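Local coordinates for alpha-1,3-glucanase (Paenibacillus glycanilyticus, PDB 6K0P), which hydrolyses alpha-1,3-glucan as a glycoside hydrolase of family 87, at residues N334-S339 and A358-A362; G372-L378 and D396-L402. The protein carries 1 engineered substitution. All blocks are in the same frame, centred on the assembly; numbering follows the deposited sequence.

Interaction 1 of 2, residues N334-S339 and A358-A362; sequences NMTNGS and ALFSA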
ATOM      1  N   ASN A 334      -1.918   8.500   5.375  1.00 10.81           N
ATOM      2  CA  ASN A 334      -1.679   9.817   4.804  1.00 11.30           C
ATOM      3  C   ASN A 334      -1.512  10.774   5.972  1.00 13.79           C
ATOM      4  O   ASN A 334      -2.169  10.620   7.004  1.00 14.92           O
ATOM      5  CB  ASN A 334      -2.866  10.252   3.934  1.00 15.09           C
ATOM      6  CG  ASN A 334      -2.557  11.463   3.055  1.00 14.99           C
ATOM      7  OD1 ASN A 334      -1.438  11.975   3.034  1.00 14.75           O
ATOM      8  ND2 ASN A 334      -3.564  11.919   2.320  1.00 20.59           N
ATOM      9  N   MET A 335      -0.585  11.714   5.839  1.00 12.58           N
ATOM     10  CA  MET A 335      -0.364  12.736   6.852  1.00 12.19           C
ATOM     11  C   MET A 335      -0.468  14.074   6.148  1.00 13.62           C
ATOM     12  O   MET A 335       0.288  14.335   5.210  1.00 12.84           O
ATOM     13  CB  MET A 335       1.012  12.556   7.500  1.00 13.85           C
ATOM     14  CG  MET A 335       1.204  11.186   8.148  1.00 14.25           C
ATOM     15  SD  MET A 335       0.061  10.863   9.511  1.00 22.60           S
ATOM     16  CE  MET A 335       0.739  11.972  10.700  1.00 23.44           C
ATOM     17  N   THR A 336      -1.421  14.900   6.569  1.00 11.57           N
ATOM     18  CA  THR A 336      -1.771  16.093   5.808  1.00 12.49           C
ATOM     19  C   THR A 336      -1.730  17.344   6.676  1.00 12.59           C
ATOM     20  O   THR A 336      -1.690  17.289   7.910  1.00 14.81           O
ATOM     21  CB  THR A 336      -3.168  15.984   5.170  1.00 12.37           C
ATOM     22  OG1 THR A 336      -4.169  16.281   6.160  1.00 14.13           O
ATOM     23  CG2 THR A 336      -3.415  14.596   4.605  1.00 13.81           C
ATOM     24  N   ASN A 337      -1.743  18.489   5.993  1.00 13.51           N
ATOM     25  CA  ASN A 337      -2.168  19.764   6.579  1.00 16.05           C
ATOM     26  C   ASN A 337      -1.400  20.116   7.853  1.00 13.88           C
ATOM     27  O   ASN A 337      -1.992  20.373   8.903  1.00 17.57           O
ATOM     28  CB  ASN A 337      -3.679  19.772   6.831  1.00 16.91           C
ATOM     29  CG  ASN A 337      -4.483  19.615   5.557  1.00 17.86           C
ATOM     30  OD1 ASN A 337      -3.937  19.292   4.497  1.00 17.66           O
ATOM     31  ND2 ASN A 337      -5.790  19.844   5.651  1.00 23.17           N
ATOM     32  N   GLY A 338      -0.071  20.147   7.751  1.00 13.50           N
ATOM     33  CA  GLY A 338       0.778  20.553   8.847  1.00 14.00           C
ATOM     34  C   GLY A 338       1.455  19.416   9.577  1.00 13.45           C
ATOM     35  O   GLY A 338       2.348  19.670  10.394  1.00 17.02           O
ATOM     36  N   SER A 339       1.069  18.173   9.301  1.00 13.62           N
ATOM     37  CA  SER A 339       1.633  17.028  10.004  1.00 13.04           C
ATOM     38  C   SER A 339       3.144  16.978   9.862  1.00 14.47           C
ATOM     39  O   SER A 339       3.672  16.883   8.744  1.00 13.85           O
ATOM     40  CB  SER A 339       1.006  15.742   9.467  1.00 12.29           C
ATOM     41  OG  SER A 339      -0.399  15.744   9.667  1.00 12.68           O
ATOM     42  N   ALA A 358       1.402   8.291   2.032  1.00  9.49           N
ATOM     43  CA  ALA A 358       1.319   9.604   1.407  1.00  9.36           C
ATOM     44  C   ALA A 358       1.595  10.701   2.425  1.00  9.76           C
ATOM     45  O   ALA A 358       1.379  10.535   3.633  1.00 10.82           O
ATOM     46  CB  ALA A 358      -0.050   9.838   0.762  1.00 11.29           C
ATOM     47  N   LEU A 359       2.073  11.830   1.904  1.00 10.08           N
ATOM     48  CA  LEU A 359       2.300  13.043   2.678  1.00 11.02           C
ATOM     49  C   LEU A 359       1.750  14.191   1.853  1.00 11.37           C
ATOM     50  O   LEU A 359       2.196  14.404   0.721  1.00 13.60           O
ATOM     51  CB  LEU A 359       3.800  13.228   2.940  1.00 12.90           C
ATOM     52  CG  LEU A 359       4.198  14.353   3.898  1.00 15.08           C
ATOM     53  CD1 LEU A 359       3.625  14.153   5.304  1.00 15.83           C
ATOM     54  CD2 LEU A 359       5.715  14.425   3.971  1.00 18.36           C
ATOM     55  N   PHE A 360       0.744  14.884   2.373  1.00 12.04           N
ATOM     56  CA  PHE A 360       0.143  16.006   1.654  1.00 11.73           C
ATOM     57  C   PHE A 360       0.373  17.276   2.453  1.00 13.13           C
ATOM     58  O   PHE A 360      -0.246  17.481   3.501  1.00 13.56           O
ATOM     59  CB  PHE A 360      -1.347  15.811   1.374  1.00 14.73           C
ATOM     60  CG  PHE A 360      -1.902  16.823   0.391  1.00 13.86           C
ATOM     61  CD1 PHE A 360      -2.233  18.108   0.803  1.00 22.68           C
ATOM     62  CD2 PHE A 360      -2.047  16.499  -0.948  1.00 17.65           C
ATOM     63  CE1 PHE A 360      -2.715  19.039  -0.105  1.00 21.10           C
ATOM     64  CE2 PHE A 360      -2.530  17.425  -1.860  1.00 18.59           C
ATOM     65  CZ  PHE A 360      -2.864  18.690  -1.441  1.00 19.44           C
ATOM     66  N   SER A 361       1.236  18.140   1.943  1.00 14.21           N
ATOM     67  CA  SER A 361       1.592  19.365   2.640  1.00 15.06           C
ATOM     68  C   SER A 361       0.639  20.484   2.248  1.00 16.52           C
ATOM     69  O   SER A 361       0.398  20.724   1.060  1.00 18.56           O
ATOM     70  CB  SER A 361       3.027  19.743   2.301  1.00 16.76           C
ATOM     71  OG  SER A 361       3.479  20.841   3.068  1.00 18.57           O
ATOM     72  N   ALA A 362       0.102  21.166   3.254  1.00 16.75           N
ATOM     73  CA  ALA A 362      -0.794  22.290   3.033  1.00 19.75           C
ATOM     74  C   ALA A 362      -0.745  23.162   4.275  1.00 26.66           C
ATOM     75  O   ALA A 362      -0.336  22.715   5.350  1.00 26.21           O
ATOM     76  CB  ALA A 362      -2.225  21.822   2.752  1.00 21.55           C
TER
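Asn334 lays its amide against Ala358, its partner on the next parallel strand, with CG 3.8 Å from the Ala358 CB. The group leans that way because CG stands anti to its own backbone N (chi1 -167°). On the same face, Thr336 and Phe360 cross at a slant: the Thr336 CG2 methyl meets the benzylic CB of Phe360 at 4.0 Å, while the ring extends away from the neighbouring strand. The threonine hydroxyl is turned to the other side, to Gly312 O. Trimming Asn334 to an alanine is likely to open a gap on this face beside the Ala358 methyl, which would lose the amide carbon now resting on it. On the opposite face Leu359 reaches back across, its CD1 lying 3.8 Å from Met335 CB, whereas the bent thioether of Met335 leads away.

Backbone bonds hold the two strands in register. Phe360 N donates to Met335 O at 2.9 Å, and Met335 N to Ala358 O in a longer, more bent bond. Just past the strand, Asn337 N meets Phe360 O almost head-on, with a C=O...N angle of 170°. Here the chain reverses in a type I' turn, closed by Ser339, whose N and OG both reach Thr336 O from the same face of its plane, OG at 2.7 Å. The turn brings Asn337 OD1 to 3.5 Å from the Ala362 methyl, and the Asn337 side chain is about 4 Å from a bound glucose unit.

These are successive coils of the parallel beta-helix. Strand 308-313 flanks 334-336 on its other edge, its Trp311, a glycan-pocket residue, touching Asn334 and Thr336; strand 389-392 lies beside 358-360 on the far edge, and the Tyr392 ring meets that of Phe360.

Interaction 2 of 2, residues G372-L378 and D396-L402; sequences GNKYTNL and DNLFQNL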
ATOM      1  N   GLY A 372       9.937  17.548   8.369  1.00 12.05           N
ATOM      2  CA  GLY A 372      10.640  16.720   9.327  1.00 12.36           C
ATOM      3  C   GLY A 372      10.126  15.308   9.459  1.00 13.22           C
ATOM      4  O   GLY A 372      10.500  14.618  10.413  1.00 12.98           O
ATOM      5  N   ASN A 373       9.285  14.858   8.536  1.00 12.80           N
ATOM      6  CA  ASN A 373       8.763  13.502   8.591  1.00 10.94           C
ATOM      7  C   ASN A 373       9.782  12.516   8.040  1.00 12.94           C
ATOM      8  O   ASN A 373      10.606  12.850   7.186  1.00 13.35           O
ATOM      9  CB  ASN A 373       7.471  13.413   7.781  1.00 11.79           C
ATOM     10  CG  ASN A 373       6.368  14.271   8.368  1.00 11.49           C
ATOM     11  OD1 ASN A 373       5.777  13.921   9.388  1.00 12.04           O
ATOM     12  ND2 ASN A 373       6.084  15.405   7.732  1.00 12.37           N
ATOM     13  N   LYS A 374       9.733  11.293   8.559  1.00 11.49           N
ATOM     14  CA  LYS A 374      10.635  10.226   8.147  1.00 10.60           C
ATOM     15  C   LYS A 374       9.781   9.012   7.822  1.00 12.91           C
ATOM     16  O   LYS A 374       9.178   8.413   8.722  1.00 14.00           O
ATOM     17  CB  LYS A 374      11.664   9.918   9.237  1.00 13.36           C
ATOM     18  CG  LYS A 374      12.638  11.082   9.476  1.00 17.21           C
ATOM     19  CD  LYS A 374      13.627  10.758  10.581  1.00 23.03           C
ATOM     20  CE  LYS A 374      14.564  11.932  10.841  1.00 36.30           C
ATOM     21  NZ  LYS A 374      15.349  12.314   9.629  1.00 37.18           N
ATOM     22  N   TYR A 375       9.709   8.678   6.536  1.00 11.29           N
ATOM     23  CA  TYR A 375       8.980   7.517   6.026  1.00 10.79           C
ATOM     24  C   TYR A 375      10.077   6.527   5.644  1.00 11.67           C
ATOM     25  O   TYR A 375      10.723   6.677   4.604  1.00 11.97           O
ATOM     26  CB  TYR A 375       8.164   7.921   4.800  1.00 10.64           C
ATOM     27  CG  TYR A 375       6.851   8.655   5.051  1.00 11.22           C
ATOM     28  CD1 TYR A 375       6.786   9.808   5.838  1.00 14.24           C
ATOM     29  CD2 TYR A 375       5.675   8.224   4.448  1.00 11.30           C
ATOM     30  CE1 TYR A 375       5.579  10.478   6.038  1.00 13.66           C
ATOM     31  CE2 TYR A 375       4.473   8.898   4.637  1.00  9.87           C
ATOM     32  CZ  TYR A 375       4.427  10.018   5.436  1.00 12.10           C
ATOM     33  OH  TYR A 375       3.231  10.677   5.627  1.00 13.42           O
ATOM     34  N   THR A 376      10.315   5.529   6.494  1.00 10.75           N
ATOM     35  CA  THR A 376      11.505   4.692   6.384  1.00 10.51           C
ATOM     36  C   THR A 376      11.136   3.217   6.424  1.00 11.11           C
ATOM     37  O   THR A 376      10.211   2.816   7.140  1.00 11.22           O
ATOM     38  CB  THR A 376      12.512   4.989   7.507  1.00 11.02           C
ATOM     39  OG1 THR A 376      11.879   4.813   8.784  1.00 12.89           O
ATOM     40  CG2 THR A 376      13.029   6.426   7.405  1.00 12.94           C
ATOM     41  N   ASN A 377      11.871   2.409   5.658  1.00 10.56           N
ATOM     42  CA  ASN A 377      11.714   0.957   5.692  1.00 10.98           C
ATOM     43  C   ASN A 377      10.262   0.570   5.415  1.00 10.69           C
ATOM     44  O   ASN A 377       9.613  -0.122   6.196  1.00 10.90           O
ATOM     45  CB  ASN A 377      12.208   0.378   7.027  1.00 11.00           C
ATOM     46  CG  ASN A 377      13.611   0.843   7.383  1.00 12.76           C
ATOM     47  OD1 ASN A 377      14.541   0.687   6.594  1.00 14.73           O
ATOM     48  ND2 ASN A 377      13.766   1.423   8.567  1.00 14.34           N
ATOM     49  N   LEU A 378       9.755   1.036   4.278  1.00 10.56           N
ATOM     50  CA  LEU A 378       8.349   0.861   3.939  1.00 10.44           C
ATOM     51  C   LEU A 378       8.209  -0.011   2.702  1.00  9.76           C
ATOM     52  O   LEU A 378       8.972   0.133   1.735  1.00 10.97           O
ATOM     53  CB  LEU A 378       7.677   2.210   3.675  1.00 10.75           C
ATOM     54  CG  LEU A 378       7.690   3.235   4.812  1.00  9.77           C
ATOM     55  CD1 LEU A 378       6.909   4.484   4.397  1.00 11.53           C
ATOM     56  CD2 LEU A 378       7.098   2.644   6.095  1.00 10.84           C
ATOM     57  N   ASP A 396      11.830  19.290   3.838  1.00 11.61           N
ATOM     58  CA  ASP A 396      12.641  18.505   4.773  1.00 12.04           C
ATOM     59  C   ASP A 396      11.936  17.218   5.206  1.00 12.90           C
ATOM     60  O   ASP A 396      11.788  16.934   6.395  1.00 13.75           O
ATOM     61  CB  ASP A 396      13.077  19.343   5.981  1.00 13.12           C
ATOM     62  CG  ASP A 396      14.075  18.621   6.868  1.00 16.06           C
ATOM     63  OD1 ASP A 396      14.931  17.874   6.345  1.00 17.23           O
ATOM     64  OD2 ASP A 396      14.005  18.802   8.100  1.00 19.66           O
ATOM     65  N   ASN A 397      11.510  16.429   4.228  1.00 12.84           N
ATOM     66  CA  ASN A 397      10.891  15.134   4.485  1.00 11.12           C
ATOM     67  C   ASN A 397      11.701  14.047   3.800  1.00 11.05           C
ATOM     68  O   ASN A 397      12.184  14.235   2.675  1.00 13.42           O
ATOM     69  CB  ASN A 397       9.460  15.109   3.975  1.00 10.64           C
ATOM     70  CG  ASN A 397       8.568  16.054   4.739  1.00 10.80           C
ATOM     71  OD1 ASN A 397       8.394  15.911   5.952  1.00 11.77           O
ATOM     72  ND2 ASN A 397       8.001  17.036   4.047  1.00 12.11           N
ATOM     73  N   LEU A 398      11.846  12.911   4.479  1.00 10.69           N
ATOM     74  CA  LEU A 398      12.705  11.823   4.031  1.00 10.96           C
ATOM     75  C   LEU A 398      11.868  10.577   3.771  1.00 12.81           C
ATOM     76  O   LEU A 398      11.032  10.204   4.598  1.00 12.33           O
ATOM     77  CB  LEU A 398      13.748  11.514   5.104  1.00 12.09           C
ATOM     78  CG  LEU A 398      14.660  10.315   4.853  1.00 13.00           C
ATOM     79  CD1 LEU A 398      15.571  10.529   3.633  1.00 13.26           C
ATOM     80  CD2 LEU A 398      15.485  10.052   6.110  1.00 15.05           C
ATOM     81  N   PHE A 399      12.103   9.937   2.623  1.00 11.71           N
ATOM     82  CA  PHE A 399      11.510   8.654   2.261  1.00 11.66           C
ATOM     83  C   PHE A 399      12.685   7.740   1.946  1.00 12.62           C
ATOM     84  O   PHE A 399      13.364   7.934   0.930  1.00 14.06           O
ATOM     85  CB  PHE A 399      10.597   8.825   1.047  1.00 11.25           C
ATOM     86  CG  PHE A 399       9.470   9.803   1.276  1.00 11.85           C
ATOM     87  CD1 PHE A 399       9.686  11.167   1.209  1.00 14.00           C
ATOM     88  CD2 PHE A 399       8.185   9.344   1.565  1.00 16.80           C
ATOM     89  CE1 PHE A 399       8.652  12.066   1.429  1.00 17.44           C
ATOM     90  CE2 PHE A 399       7.144  10.242   1.784  1.00 15.51           C
ATOM     91  CZ  PHE A 399       7.377  11.603   1.715  1.00 17.57           C
ATOM     92  N   GLN A 400      12.947   6.763   2.817  1.00 11.07           N
ATOM     93  CA  GLN A 400      14.209   6.037   2.780  1.00 11.66           C
ATOM     94  C   GLN A 400      13.983   4.542   2.934  1.00 11.74           C
ATOM     95  O   GLN A 400      13.212   4.108   3.796  1.00 12.66           O
ATOM     96  CB  GLN A 400      15.114   6.532   3.905  1.00 12.34           C
ATOM     97  CG  GLN A 400      16.500   5.927   3.919  1.00 12.87           C
ATOM     98  CD  GLN A 400      17.358   6.583   4.983  1.00 16.06           C
ATOM     99  OE1 GLN A 400      17.078   6.469   6.179  1.00 20.38           O
ATOM    100  NE2 GLN A 400      18.384   7.306   4.553  1.00 21.46           N
ATOM    101  N   ASN A 401      14.677   3.758   2.107  1.00 11.89           N
ATOM    102  CA  ASN A 401      14.594   2.296   2.093  1.00 11.09           C
ATOM    103  C   ASN A 401      13.163   1.822   1.819  1.00 11.96           C
ATOM    104  O   ASN A 401      12.471   1.276   2.682  1.00 12.61           O
ATOM    105  CB  ASN A 401      15.186   1.645   3.347  1.00 11.11           C
ATOM    106  CG  ASN A 401      15.312   0.149   3.183  1.00 14.90           C
ATOM    107  OD1 ASN A 401      15.518  -0.328   2.073  1.00 18.81           O
ATOM    108  ND2 ASN A 401      15.173  -0.599   4.267  1.00 15.23           N
ATOM    109  N   LEU A 402      12.755   2.025   0.571  1.00 11.89           N
ATOM    110  CA  LEU A 402      11.397   1.746   0.122  1.00 11.04           C
ATOM    111  C   LEU A 402      11.392   0.572  -0.841  1.00 11.96           C
ATOM    112  O   LEU A 402      12.315   0.410  -1.647  1.00 11.74           O
ATOM    113  CB  LEU A 402      10.812   2.947  -0.623  1.00 11.49           C
ATOM    114  CG  LEU A 402      10.964   4.320   0.018  1.00 10.86           C
ATOM    115  CD1 LEU A 402      10.411   5.396  -0.925  1.00 11.59           C
ATOM    116  CD2 LEU A 402      10.243   4.329   1.366  1.00 11.81           C
TER
HETATM  117  O   HOH W   1      12.911  14.499   7.712  1.00 20.57           O
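Lys374-Thr376 and Leu398-Gln400 pair as parallel strands 4.7 Å apart with their directions only 2° apart, one rung of the parallel beta-helix in which each coil stacks on the one before. Tyr375 N donates to Leu398 O at 2.8 Å, nearly straight (176°), and Gln400 N returns a bond to Tyr375 O in the carbonyl plane.

Inside the coil the side chains of Tyr375 and Phe399 run alongside each other. Both rings leave with CG anti to the carbonyl carbon, which brings Phe399 CE2 over one face of the tyrosine ring, 3.6 Å from the plane and off-centre; the planes are inclined at 43°. Past the corner, on the next wall, Leu378 and Leu402 pair in turn, Leu378 CB against Leu402 CD2. On the outer face Thr376 CG2 touches Gln400 CB, while the polar ends turn to Asp345 and Asp435.

Asparagines mark both ends. Asn373 and Asn397 form an asparagine ladder of the kind known from beta-helices, their amides nearly parallel: Asn397 OD1 accepts from both N and ND2 of Asn373, and Asn342 ND2 in turn donates to Asn373 OD1. At the other end Asn377 and Asn401 both take left-handed backbone angles as the chain turns its corner. Their amides are nearly perpendicular, yet Asn401 ND2 donates to Asn377 OD1 at 2.7 Å, on a lone pair and almost straight at 172°.

In the fold
Both contacts join neighbouring coils of the same beta-helix, but on different walls, and interaction 1 closes before interaction 2 opens along the chain. Interaction 1 is the more buried and the smaller, resting mainly on backbone bonds and light side-chain packing beside a glycan site; interaction 2 is only partly buried, with an aromatic and aliphatic interior, a more polar outer face and asparagine pairs at its ends. The two walls meet across the interior: Tyr375 OH reaches Ala358 O at 2.7 Å, a probable hydrogen bond, Asn373 ND2 probably bonds to Ser339 O, and Leu359 packs against Asn397.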